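Local coordinates for protein UDP-N-acetylmuramate--L-alanine ligase (Thermotoga maritima, PDB 1J6U) that catalyses the ATP-dependent joining of L-alanine to UDP-N-acetylmuramate, a step in the biosynthesis of cell-wall peptidoglycan, at residues S26-H31 / H103-T108; V75-A80 / R90-R95; P86-A91 / V96-R101; M131-L136 / G149-L154. All blocks are in the same frame, centred on the assembly; numbering follows the deposited sequence.

Contact 1. Residues S26-H31 / H103-T108; sequences SAVALH and HYFRDT
V28 shares its two methyl groups between two aromatic rings of the facing helix, and this straddle is the main feature of the packing. CG1 arrives at the edge of the tyrosine ring, in its plane, with V28 CG1 3.7 Å from Y104 CD2 and the adjoining ring carbon CE2 almost as near. The second branch is looser and slanted: V28 CG2 lies 4.2 Å from F105 CD1. With CG1 turned trans to the backbone nitrogen (chi1 179°), the fork opens onto both rings at once. Three residues further along, H31 and T108 approach from opposite directions, and the threonine methyl CG2 lies 3.8 Å from H31 CD2, with NE2 as near. The other ring nitrogen, ND1, is hydrogen-bonded to Y159 OH, which would limit rotation of the ring. Helices 23-34 and 101-112 both flank the parallel sheet of the N-terminal domain. Their short segments run at 37° to each other with axes 11.2 Å apart, a separation bridged by side chains alone. V28 also rests on F17 of strand 14-18. F105 and H31 each meet F146 of the middle domain edge-to-face, so the contact lies where the two domains meet. No hydrogen bond or ion pair crosses between the segments, which implies that apolar packing, rather than polar bonds, joins the two helices directly.

Contact 2. Residues V75-A80 / R90-R95; sequences VIKTPA and RARMER
The guanidinium of R92 and the aliphatic end of K77 meet loosely and on a slant, K77 CE coming to 4.5 Å from R92 NH2. Two other guanidinium groups, of R90 in the helix and R95 just after it, are engaged locally. R90 has the E94 carboxylate at its edge, in plane: R90 NH1 gives E94 OE1 a salt-bridging hydrogen bond of 2.6 Å, which reaches that oxygen from above the carboxylate plane, 44° out of it. R90 also makes a cation-pi contact with W69. One face of the R95 guanidinium lies over the backbone oxygen of M93, a selenomethionine. The positive ends of K77 and R92 are close, with K77 NZ 4.6 Å from R92 NH2, but each has its own partner, N100 OD1 for the lysine and D83 OD1 in a salt bridge for the arginine, which would be expected to soften the repulsion. These groups belong to a beta-alpha-beta crossover, in which strand 74-77 leads through helix 86-93 to the neighbouring parallel strand 98-100. Its buried point is small: the methyl of A91 faces the strand, and V75 CG2 packs against A91 CB at 3.9 Å. The valine reaches it through the branch opposite its carbonyl carbon, chi1 being 162°. W69 and I98 also touch both residues. Where the strand ends, an ST turn begins, T78 OG1 accepting from A80 N at 3.1 Å.

Contact 3. Residues P86-A91 / V96-R101; sequences PEIVRA and VPIENR
I98 reaches from its strand towards the helix and touches A91 and I88 through a single branch. From CB, the side chain continues into CG1, which is set trans to the carbonyl carbon (chi1 -70°); I98 CG1 lies 4.0 Å from A91 CB. The terminal methyl goes further and meets two helical residues: I98 CD1 is 3.9 Å from A91 CB and 4.1 Å from I88 CG2. The two isoleucines cross at a slant; the CB of I88 points to one side of the strand, and its CG2 does the touching. The polar half of the contact lies two residues back along the chain. V96 N donates to A91 O at 2.9 Å, with an N-H...O angle of 146° and the donor tilted 18° from the carbonyl plane. Together with the bond from R95 N to R92 O, 3.0 Å long, it closes a Schellman motif: R95 takes positive phi, the helix stops, and the chain turns back through V96 and P97 to the strand. V96 CB lies 3.8 Å from A91 O. Helix 86-93 thus lies on one face of the parallel sheet, over strands 74-77 and 98-100, the latter outermost, with I88 resting on V75 and K77 of strand 74-77 and on V18, W69 covering A91 and V96, and strand 98-100 running on into helix 101-112.

Contact 4. Residues M131-L136 / G149-L154; sequences MVAHVL and GIMDSL
M151, a selenomethionine, pushes its terminal methyl against the helix at A133 and H134, and here the contact is packed most closely. Its CE lies 4.0 Å from the backbone H134 N and 4.1 Å from H134 CB, while A133 CB is 4.2 Å from M151 CE. The chain is extended as far as the selenium and then bends (chi3 74°), laying the methyl over the helix surface. A130 and F306 also touch this side chain and complete its apolar surroundings. The other side is looser and wetter. There S153, exposed in the turn, does not touch the histidine directly; a water spans them, 2.6 Å from H134 ND1 and 2.8 Å from S153 OG. The imidazole is gripped at both nitrogens, because NE2 is hydrogen-bonded to A302 O. In the type I turn from M151 to L154, closed by L154 N to M151 O at 2.9 Å, M151 points to the helix and S153 is at the water. In the wider fold, the loop between strands 144-146 and 159-160 thus lies on helix 125-138, whose first residues belong to the predicted ATP-binding site. Helix 276-291 meets M131, V135 and L136, and helix 296-305 meets M131, V135 and, through A302, H134.

How the contacts relate
Contacts 2 and 3 are two aspects of one crossover: their centres are 1 Å apart, they share R90 and A91, and their strands are neighbours joined by a probable hydrogen bond, V75 O to E99 N at 2.7 Å. Contact 1, 15 Å from both, encloses them along the chain; Y104 packs on I76, and helix 101-112 directly follows strand 98-100. Contact 4 belongs to the middle domain, 18 Å from contact 1 and 32 Å from contacts 2 and 3 between centres. It lies nearest the predicted ATP site, M151 being about 8 Å from T126 between side chains, against about 11 Å from F105 of contact 1 to K125.

Contact 1. Residues S26-H31 / H103-T108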
loop_
_atom_site.group_PDB
_atom_site.type_symbol
_atom_site.label_atom_id
_atom_site.label_comp_id
_atom_site.label_asym_id
_atom_site.label_seq_id
_atom_site.Cartn_x
_atom_site.Cartn_y
_atom_site.Cartn_z
ATOM N N SER A 26 10.324 2.237 -8.521
ATOM C CA SER A 26 10.518 3.685 -8.683
ATOM C C SER A 26 11.126 4.299 -7.428
ATOM O O SER A 26 11.895 5.257 -7.523
ATOM C CB SER A 26 9.211 4.419 -9.056
ATOM O OG SER A 26 8.111 3.994 -8.272
ATOM N N ALA A 27 10.805 3.729 -6.265
ATOM C CA ALA A 27 11.344 4.258 -5.011
ATOM C C ALA A 27 12.862 4.133 -4.988
ATOM O O ALA A 27 13.592 5.105 -4.681
ATOM C CB ALA A 27 10.749 3.528 -3.833
ATOM N N VAL A 28 13.330 2.935 -5.330
ATOM C CA VAL A 28 14.753 2.660 -5.365
ATOM C C VAL A 28 15.389 3.532 -6.456
ATOM O O VAL A 28 16.467 4.085 -6.248
ATOM C CB VAL A 28 15.021 1.167 -5.635
ATOM C CG1 VAL A 28 16.502 0.907 -5.700
ATOM C CG2 VAL A 28 14.388 0.330 -4.551
ATOM N N ALA A 29 14.719 3.696 -7.597
ATOM C CA ALA A 29 15.284 4.534 -8.639
ATOM C C ALA A 29 15.395 5.980 -8.145
ATOM O O ALA A 29 16.436 6.622 -8.342
ATOM C CB ALA A 29 14.440 4.484 -9.907
ATOM N N LEU A 30 14.335 6.486 -7.510
ATOM C CA LEU A 30 14.322 7.871 -7.007
ATOM C C LEU A 30 15.456 8.080 -5.970
ATOM O O LEU A 30 16.160 9.073 -5.995
ATOM C CB LEU A 30 12.948 8.192 -6.414
ATOM C CG LEU A 30 11.810 8.455 -7.419
ATOM C CD1 LEU A 30 10.467 8.122 -6.786
ATOM C CD2 LEU A 30 11.818 9.911 -7.876
ATOM N N HIS A 31 15.628 7.129 -5.069
ATOM C CA HIS A 31 16.705 7.195 -4.100
ATOM C C HIS A 31 18.064 7.365 -4.826
ATOM O O HIS A 31 18.842 8.272 -4.509
ATOM C CB HIS A 31 16.700 5.907 -3.262
ATOM C CG HIS A 31 17.780 5.850 -2.234
ATOM N ND1 HIS A 31 17.891 6.776 -1.220
ATOM C CD2 HIS A 31 18.800 4.977 -2.064
ATOM C CE1 HIS A 31 18.934 6.476 -0.470
ATOM N NE2 HIS A 31 19.502 5.390 -0.961
ATOM N N HIS A 103 17.143 -7.568 -3.197
ATOM C CA HIS A 103 18.540 -7.781 -2.889
ATOM C C HIS A 103 19.330 -6.476 -3.004
ATOM O O HIS A 103 20.166 -6.181 -2.166
ATOM C CB HIS A 103 19.126 -8.822 -3.841
ATOM C CG HIS A 103 20.550 -9.140 -3.551
ATOM N ND1 HIS A 103 20.921 -10.121 -2.657
ATOM C CD2 HIS A 103 21.695 -8.533 -3.946
ATOM C CE1 HIS A 103 22.234 -10.104 -2.510
ATOM N NE2 HIS A 103 22.727 -9.149 -3.280
ATOM N N TYR A 104 19.068 -5.696 -4.047
ATOM C CA TYR A 104 19.775 -4.434 -4.243
ATOM C C TYR A 104 19.381 -3.441 -3.141
ATOM O O TYR A 104 20.197 -2.658 -2.640
ATOM C CB TYR A 104 19.419 -3.843 -5.592
ATOM C CG TYR A 104 20.138 -2.555 -5.875
ATOM C CD1 TYR A 104 21.509 -2.544 -6.162
ATOM C CD2 TYR A 104 19.446 -1.338 -5.887
ATOM C CE1 TYR A 104 22.173 -1.348 -6.469
ATOM C CE2 TYR A 104 20.099 -0.145 -6.181
ATOM C CZ TYR A 104 21.456 -0.160 -6.475
ATOM O OH TYR A 104 22.075 1.013 -6.795
ATOM N N PHE A 105 18.103 -3.475 -2.794
ATOM C CA PHE A 105 17.590 -2.630 -1.747
ATOM C C PHE A 105 18.336 -2.964 -0.438
ATOM O O PHE A 105 18.813 -2.069 0.278
ATOM C CB PHE A 105 16.094 -2.879 -1.580
ATOM C CG PHE A 105 15.476 -2.011 -0.558
ATOM C CD1 PHE A 105 15.586 -0.626 -0.660
ATOM C CD2 PHE A 105 14.815 -2.564 0.529
ATOM C CE1 PHE A 105 15.041 0.210 0.311
ATOM C CE2 PHE A 105 14.267 -1.743 1.507
ATOM C CZ PHE A 105 14.382 -0.351 1.393
ATOM N N ARG A 106 18.449 -4.252 -0.122
ATOM C CA ARG A 106 19.164 -4.593 1.084
ATOM C C ARG A 106 20.568 -4.055 1.037
ATOM O O ARG A 106 21.080 -3.522 2.024
ATOM C CB ARG A 106 19.251 -6.075 1.294
ATOM C CG ARG A 106 19.521 -6.360 2.740
ATOM C CD ARG A 106 19.813 -7.793 2.997
ATOM N NE ARG A 106 21.159 -8.106 2.565
ATOM C CZ ARG A 106 21.685 -9.308 2.674
ATOM N NH1 ARG A 106 20.961 -10.283 3.197
ATOM N NH2 ARG A 106 22.921 -9.530 2.260
ATOM N N ASP A 107 21.210 -4.192 -0.106
ATOM C CA ASP A 107 22.554 -3.681 -0.208
ATOM C C ASP A 107 22.489 -2.184 -0.039
ATOM O O ASP A 107 23.376 -1.582 0.567
ATOM C CB ASP A 107 23.176 -4.022 -1.559
ATOM C CG ASP A 107 23.538 -5.478 -1.671
ATOM O OD1 ASP A 107 23.434 -6.184 -0.632
ATOM O OD2 ASP A 107 23.929 -5.909 -2.785
ATOM N N THR A 108 21.428 -1.578 -0.563
ATOM C CA THR A 108 21.317 -0.131 -0.469
ATOM C C THR A 108 21.213 0.302 0.985
ATOM O O THR A 108 21.781 1.317 1.381
ATOM C CB THR A 108 20.137 0.401 -1.309
ATOM O OG1 THR A 108 20.633 0.846 -2.589
ATOM C CG2 THR A 108 19.440 1.561 -0.585
#

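Contact 2. Residues V75-A80 / R90-R95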
loop_
_atom_site.group_PDB
_atom_site.type_symbol
_atom_site.label_atom_id
_atom_site.label_comp_id
_atom_site.label_asym_id
_atom_site.label_seq_id
_atom_site.Cartn_x
_atom_site.Cartn_y
_atom_site.Cartn_z
ATOM N N VAL A 75 22.369 -3.064 -13.884
ATOM C CA VAL A 75 21.004 -3.299 -14.299
ATOM C C VAL A 75 20.263 -3.895 -13.130
ATOM O O VAL A 75 20.725 -4.884 -12.557
ATOM C CB VAL A 75 20.895 -4.326 -15.449
ATOM C CG1 VAL A 75 19.448 -4.841 -15.515
ATOM C CG2 VAL A 75 21.270 -3.698 -16.771
ATOM N N ILE A 76 19.113 -3.312 -12.792
ATOM C CA ILE A 76 18.299 -3.844 -11.709
ATOM C C ILE A 76 16.957 -4.300 -12.264
ATOM O O ILE A 76 16.348 -3.614 -13.113
ATOM C CB ILE A 76 18.044 -2.793 -10.635
ATOM C CG1 ILE A 76 19.380 -2.263 -10.126
ATOM C CG2 ILE A 76 17.226 -3.413 -9.510
ATOM C CD1 ILE A 76 19.233 -1.202 -9.109
ATOM N N LYS A 77 16.492 -5.452 -11.791
ATOM C CA LYS A 77 15.216 -5.991 -12.267
ATOM C C LYS A 77 14.306 -6.493 -11.148
ATOM O O LYS A 77 14.755 -6.910 -10.086
ATOM C CB LYS A 77 15.470 -7.135 -13.258
ATOM C CG LYS A 77 16.024 -8.402 -12.629
ATOM C CD LYS A 77 16.515 -9.367 -13.697
ATOM C CE LYS A 77 15.989 -10.767 -13.500
ATOM N NZ LYS A 77 16.540 -11.513 -12.341
ATOM N N THR A 78 13.015 -6.454 -11.403
ATOM C CA THR A 78 12.042 -6.933 -10.437
ATOM C C THR A 78 11.798 -8.423 -10.647
ATOM O O THR A 78 12.042 -8.963 -11.723
ATOM C CB THR A 78 10.734 -6.233 -10.633
ATOM O OG1 THR A 78 10.018 -6.865 -11.712
ATOM C CG2 THR A 78 10.996 -4.764 -10.955
ATOM N N PRO A 79 11.268 -9.101 -9.629
ATOM C CA PRO A 79 11.020 -10.540 -9.784
ATOM C C PRO A 79 10.190 -10.882 -11.012
ATOM O O PRO A 79 10.254 -12.006 -11.505
ATOM C CB PRO A 79 10.303 -10.921 -8.488
ATOM C CG PRO A 79 10.763 -9.853 -7.499
ATOM C CD PRO A 79 10.778 -8.600 -8.332
ATOM N N ALA A 80 9.418 -9.924 -11.520
ATOM C CA ALA A 80 8.587 -10.207 -12.692
ATOM C C ALA A 80 9.335 -10.195 -14.027
ATOM O O ALA A 80 8.849 -10.744 -15.004
ATOM C CB ALA A 80 7.423 -9.233 -12.770
ATOM N N ARG A 90 20.236 -8.477 -23.511
ATOM C CA ARG A 90 21.328 -7.602 -23.899
ATOM C C ARG A 90 22.291 -7.476 -22.723
ATOM O O ARG A 90 23.494 -7.738 -22.856
ATOM C CB ARG A 90 20.826 -6.226 -24.305
ATOM C CG ARG A 90 21.947 -5.196 -24.412
ATOM C CD ARG A 90 22.756 -5.295 -25.727
ATOM N NE ARG A 90 22.333 -4.242 -26.620
ATOM C CZ ARG A 90 23.069 -3.194 -26.958
ATOM N NH1 ARG A 90 24.294 -3.064 -26.488
ATOM N NH2 ARG A 90 22.553 -2.254 -27.740
ATOM N N ALA A 91 21.760 -7.117 -21.565
ATOM C CA ALA A 91 22.592 -6.973 -20.378
ATOM C C ALA A 91 23.441 -8.219 -20.137
ATOM O O ALA A 91 24.625 -8.118 -19.834
ATOM C CB ALA A 91 21.729 -6.692 -19.148
ATOM N N ARG A 92 22.859 -9.403 -20.258
ATOM C CA ARG A 92 23.687 -10.559 -20.002
ATOM C C ARG A 92 24.741 -10.744 -21.068
ATOM O O ARG A 92 25.875 -11.087 -20.780
ATOM C CB ARG A 92 22.850 -11.816 -19.847
ATOM C CG ARG A 92 22.018 -11.772 -18.594
ATOM C CD ARG A 92 21.890 -13.118 -17.964
ATOM N NE ARG A 92 20.531 -13.323 -17.478
ATOM C CZ ARG A 92 20.116 -13.022 -16.255
ATOM N NH1 ARG A 92 20.970 -12.501 -15.372
ATOM N NH2 ARG A 92 18.844 -13.230 -15.927
HETATM N N MSE A 93 24.390 -10.492 -22.309
HETATM C CA MSE A 93 25.381 -10.677 -23.332
HETATM C C MSE A 93 26.438 -9.600 -23.223
HETATM O O MSE A 93 27.613 -9.847 -23.483
HETATM C CB MSE A 93 24.727 -10.698 -24.703
HETATM C CG MSE A 93 24.176 -12.071 -25.044
HETATM SE SE MSE A 93 23.390 -12.052 -26.792
HETATM C CE MSE A 93 25.029 -11.731 -27.836
ATOM N N GLU A 94 26.028 -8.409 -22.814
ATOM C CA GLU A 94 26.979 -7.315 -22.653
ATOM C C GLU A 94 27.765 -7.493 -21.349
ATOM O O GLU A 94 28.637 -6.695 -21.022
ATOM C CB GLU A 94 26.231 -5.995 -22.659
ATOM C CG GLU A 94 26.983 -4.849 -23.300
ATOM C CD GLU A 94 26.914 -4.850 -24.803
ATOM O OE1 GLU A 94 25.800 -4.850 -25.384
ATOM O OE2 GLU A 94 27.998 -4.843 -25.407
ATOM N N ARG A 95 27.461 -8.556 -20.607
ATOM C CA ARG A 95 28.148 -8.865 -19.348
ATOM C C ARG A 95 27.968 -7.818 -18.233
ATOM O O ARG A 95 28.794 -7.702 -17.323
ATOM C CB ARG A 95 29.646 -9.074 -19.615
ATOM C CG ARG A 95 29.976 -10.211 -20.582
ATOM C CD ARG A 95 29.922 -11.575 -19.908
ATOM N NE ARG A 95 28.917 -12.459 -20.506
ATOM C CZ ARG A 95 28.969 -12.959 -21.739
ATOM N NH1 ARG A 95 29.992 -12.671 -22.540
ATOM N NH2 ARG A 95 27.989 -13.749 -22.169
#

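Contact 3. Residues P86-A91 / V96-R101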
loop_
_atom_site.group_PDB
_atom_site.type_symbol
_atom_site.label_atom_id
_atom_site.label_comp_id
_atom_site.label_asym_id
_atom_site.label_seq_id
_atom_site.Cartn_x
_atom_site.Cartn_y
_atom_site.Cartn_z
ATOM N N PRO A 86 14.125 -8.741 -23.557
ATOM C CA PRO A 86 15.257 -8.297 -24.372
ATOM C C PRO A 86 16.327 -7.488 -23.636
ATOM O O PRO A 86 17.502 -7.581 -23.966
ATOM C CB PRO A 86 14.588 -7.500 -25.514
ATOM C CG PRO A 86 13.258 -7.110 -24.964
ATOM C CD PRO A 86 12.847 -8.340 -24.161
ATOM N N GLU A 87 15.931 -6.703 -22.638
ATOM C CA GLU A 87 16.883 -5.883 -21.912
ATOM C C GLU A 87 17.770 -6.744 -21.062
ATOM O O GLU A 87 18.958 -6.481 -20.897
ATOM C CB GLU A 87 16.151 -4.856 -21.051
ATOM C CG GLU A 87 15.527 -3.746 -21.916
ATOM C CD GLU A 87 14.555 -2.832 -21.164
ATOM O OE1 GLU A 87 14.857 -2.479 -20.004
ATOM O OE2 GLU A 87 13.507 -2.446 -21.741
ATOM N N ILE A 88 17.198 -7.788 -20.517
ATOM C CA ILE A 88 18.003 -8.640 -19.697
ATOM C C ILE A 88 18.930 -9.441 -20.601
ATOM O O ILE A 88 20.085 -9.699 -20.236
ATOM C CB ILE A 88 17.111 -9.552 -18.798
ATOM C CG1 ILE A 88 16.384 -8.675 -17.781
ATOM C CG2 ILE A 88 17.972 -10.603 -18.041
ATOM C CD1 ILE A 88 17.342 -7.735 -17.009
ATOM N N VAL A 89 18.449 -9.819 -21.787
ATOM C CA VAL A 89 19.302 -10.585 -22.690
ATOM C C VAL A 89 20.494 -9.728 -23.116
ATOM O O VAL A 89 21.644 -10.198 -23.054
ATOM C CB VAL A 89 18.534 -11.143 -23.924
ATOM C CG1 VAL A 89 19.511 -11.757 -24.904
ATOM C CG2 VAL A 89 17.607 -12.230 -23.482
ATOM N N ARG A 90 20.236 -8.477 -23.511
ATOM C CA ARG A 90 21.328 -7.602 -23.899
ATOM C C ARG A 90 22.291 -7.476 -22.723
ATOM O O ARG A 90 23.494 -7.738 -22.856
ATOM C CB ARG A 90 20.826 -6.226 -24.305
ATOM C CG ARG A 90 21.947 -5.196 -24.412
ATOM C CD ARG A 90 22.756 -5.295 -25.727
ATOM N NE ARG A 90 22.333 -4.242 -26.620
ATOM C CZ ARG A 90 23.069 -3.194 -26.958
ATOM N NH1 ARG A 90 24.294 -3.064 -26.488
ATOM N NH2 ARG A 90 22.553 -2.254 -27.740
ATOM N N ALA A 91 21.760 -7.117 -21.565
ATOM C CA ALA A 91 22.592 -6.973 -20.378
ATOM C C ALA A 91 23.441 -8.219 -20.137
ATOM O O ALA A 91 24.625 -8.118 -19.834
ATOM C CB ALA A 91 21.729 -6.692 -19.148
ATOM N N VAL A 96 26.893 -7.052 -18.315
ATOM C CA VAL A 96 26.599 -6.064 -17.307
ATOM C C VAL A 96 25.956 -6.746 -16.094
ATOM O O VAL A 96 25.014 -7.523 -16.210
ATOM C CB VAL A 96 25.681 -4.999 -17.874
ATOM C CG1 VAL A 96 25.167 -4.080 -16.768
ATOM C CG2 VAL A 96 26.459 -4.197 -18.900
ATOM N N PRO A 97 26.499 -6.491 -14.907
ATOM C CA PRO A 97 25.956 -7.090 -13.677
ATOM C C PRO A 97 24.466 -6.748 -13.534
ATOM O O PRO A 97 24.025 -5.614 -13.787
ATOM C CB PRO A 97 26.809 -6.466 -12.586
ATOM C CG PRO A 97 27.145 -5.074 -13.189
ATOM C CD PRO A 97 27.497 -5.448 -14.616
ATOM N N ILE A 98 23.696 -7.753 -13.158
ATOM C CA ILE A 98 22.262 -7.611 -13.029
ATOM C C ILE A 98 21.889 -7.949 -11.618
ATOM O O ILE A 98 22.330 -8.967 -11.078
ATOM C CB ILE A 98 21.516 -8.589 -13.945
ATOM C CG1 ILE A 98 21.694 -8.170 -15.396
ATOM C CG2 ILE A 98 20.031 -8.616 -13.601
ATOM C CD1 ILE A 98 21.475 -9.330 -16.328
ATOM N N GLU A 99 21.077 -7.090 -11.019
ATOM C CA GLU A 99 20.655 -7.337 -9.671
ATOM C C GLU A 99 19.159 -7.279 -9.508
ATOM O O GLU A 99 18.456 -6.644 -10.310
ATOM C CB GLU A 99 21.333 -6.366 -8.744
ATOM C CG GLU A 99 21.778 -7.078 -7.524
ATOM C CD GLU A 99 23.000 -6.453 -6.965
ATOM O OE1 GLU A 99 23.905 -6.148 -7.785
ATOM O OE2 GLU A 99 23.046 -6.274 -5.721
ATOM N N ASN A 100 18.682 -7.993 -8.489
ATOM C CA ASN A 100 17.259 -8.051 -8.152
ATOM C C ASN A 100 16.891 -6.961 -7.158
ATOM O O ASN A 100 17.647 -6.677 -6.227
ATOM C CB ASN A 100 16.917 -9.430 -7.603
ATOM C CG ASN A 100 17.011 -10.510 -8.691
ATOM O OD1 ASN A 100 16.332 -10.424 -9.721
ATOM N ND2 ASN A 100 17.863 -11.510 -8.479
ATOM N N ARG A 101 15.740 -6.338 -7.392
ATOM C CA ARG A 101 15.207 -5.257 -6.571
ATOM C C ARG A 101 15.461 -5.396 -5.057
ATOM O O ARG A 101 16.198 -4.598 -4.476
ATOM C CB ARG A 101 13.703 -5.136 -6.839
ATOM C CG ARG A 101 13.020 -3.879 -6.266
ATOM C CD ARG A 101 11.500 -3.887 -6.568
ATOM N NE ARG A 101 10.888 -5.166 -6.176
ATOM C CZ ARG A 101 9.736 -5.647 -6.664
ATOM N NH1 ARG A 101 9.253 -6.830 -6.252
ATOM N NH2 ARG A 101 9.055 -4.952 -7.572
#

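Contact 4. Residues M131-L136 / G149-L154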
loop_
_atom_site.group_PDB
_atom_site.type_symbol
_atom_site.label_atom_id
_atom_site.label_comp_id
_atom_site.label_asym_id
_atom_site.label_seq_id
_atom_site.Cartn_x
_atom_site.Cartn_y
_atom_site.Cartn_z
HETATM N N MSE A 131 2.341 5.668 8.070
HETATM C CA MSE A 131 2.131 6.240 9.396
HETATM C C MSE A 131 3.489 6.454 10.109
HETATM O O MSE A 131 3.747 7.546 10.612
HETATM C CB MSE A 131 1.225 5.342 10.213
HETATM C CG MSE A 131 -0.181 5.436 9.824
HETATM SE SE MSE A 131 -1.245 4.198 10.807
HETATM C CE MSE A 131 -2.972 5.041 10.550
ATOM N N VAL A 132 4.344 5.420 10.120
ATOM C CA VAL A 132 5.653 5.488 10.735
ATOM C C VAL A 132 6.424 6.641 10.131
ATOM O O VAL A 132 6.945 7.491 10.859
ATOM C CB VAL A 132 6.452 4.170 10.526
ATOM C CG1 VAL A 132 7.901 4.303 11.085
ATOM C CG2 VAL A 132 5.749 3.049 11.231
ATOM N N ALA A 133 6.494 6.665 8.803
ATOM C CA ALA A 133 7.180 7.733 8.106
ATOM C C ALA A 133 6.581 9.093 8.474
ATOM O O ALA A 133 7.303 10.065 8.711
ATOM C CB ALA A 133 7.075 7.529 6.569
ATOM N N HIS A 134 5.256 9.176 8.453
ATOM C CA HIS A 134 4.582 10.426 8.790
ATOM C C HIS A 134 4.943 10.908 10.225
ATOM O O HIS A 134 5.220 12.084 10.421
ATOM C CB HIS A 134 3.078 10.227 8.611
ATOM C CG HIS A 134 2.244 11.370 9.093
ATOM N ND1 HIS A 134 2.105 12.541 8.383
ATOM C CD2 HIS A 134 1.438 11.488 10.177
ATOM C CE1 HIS A 134 1.243 13.329 9.000
ATOM N NE2 HIS A 134 0.824 12.713 10.091
ATOM N N VAL A 135 4.911 10.008 11.211
ATOM C CA VAL A 135 5.299 10.325 12.597
ATOM C C VAL A 135 6.757 10.850 12.617
ATOM O O VAL A 135 7.045 11.953 13.087
ATOM C CB VAL A 135 5.240 9.073 13.503
ATOM C CG1 VAL A 135 5.852 9.381 14.864
ATOM C CG2 VAL A 135 3.792 8.610 13.689
ATOM N N LEU A 136 7.677 10.061 12.091
ATOM C CA LEU A 136 9.067 10.475 12.051
ATOM C C LEU A 136 9.214 11.854 11.386
ATOM O O LEU A 136 10.006 12.698 11.812
ATOM C CB LEU A 136 9.915 9.414 11.328
ATOM C CG LEU A 136 10.770 8.424 12.142
ATOM C CD1 LEU A 136 10.650 8.700 13.643
ATOM C CD2 LEU A 136 10.395 7.010 11.814
ATOM N N GLY A 149 3.494 2.859 -1.807
ATOM C CA GLY A 149 2.241 3.487 -2.159
ATOM C C GLY A 149 2.527 4.959 -2.246
ATOM O O GLY A 149 3.678 5.356 -2.067
ATOM N N ILE A 150 1.521 5.775 -2.550
ATOM C CA ILE A 150 1.778 7.187 -2.644
ATOM C C ILE A 150 1.203 7.975 -1.458
ATOM O O ILE A 150 0.019 7.861 -1.114
ATOM C CB ILE A 150 1.195 7.785 -3.944
ATOM C CG1 ILE A 150 1.825 7.118 -5.165
ATOM C CG2 ILE A 150 1.442 9.310 -3.964
ATOM C CD1 ILE A 150 3.330 7.327 -5.276
HETATM N N MSE A 151 2.052 8.779 -0.838
HETATM C CA MSE A 151 1.610 9.631 0.255
HETATM C C MSE A 151 2.031 11.024 -0.133
HETATM O O MSE A 151 3.210 11.305 -0.269
HETATM C CB MSE A 151 2.254 9.256 1.590
HETATM C CG MSE A 151 1.865 10.245 2.681
HETATM SE SE MSE A 151 2.052 9.563 4.497
HETATM C CE MSE A 151 3.978 9.618 4.638
ATOM N N ASP A 152 1.062 11.906 -0.288
ATOM C CA ASP A 152 1.349 13.264 -0.712
ATOM C C ASP A 152 2.345 14.075 0.065
ATOM O O ASP A 152 3.024 14.934 -0.500
ATOM C CB ASP A 152 0.043 14.024 -0.853
ATOM C CG ASP A 152 -0.848 13.384 -1.878
ATOM O OD1 ASP A 152 -0.293 13.001 -2.938
ATOM O OD2 ASP A 152 -2.070 13.247 -1.630
ATOM N N SER A 153 2.446 13.800 1.354
ATOM C CA SER A 153 3.367 14.524 2.206
ATOM C C SER A 153 4.815 14.156 1.864
ATOM O O SER A 153 5.741 14.874 2.243
ATOM C CB SER A 153 3.053 14.198 3.663
ATOM O OG SER A 153 3.301 12.828 3.918
ATOM N N LEU A 154 5.017 13.039 1.161
ATOM C CA LEU A 154 6.371 12.631 0.740
ATOM C C LEU A 154 6.810 13.396 -0.504
ATOM O O LEU A 154 6.074 13.470 -1.487
ATOM C CB LEU A 154 6.400 11.157 0.425
ATOM C CG LEU A 154 6.157 10.250 1.596
ATOM C CD1 LEU A 154 6.440 8.792 1.191
ATOM C CD2 LEU A 154 7.084 10.729 2.705
HETATM O O HOH W 1 3.904 13.229 6.611
#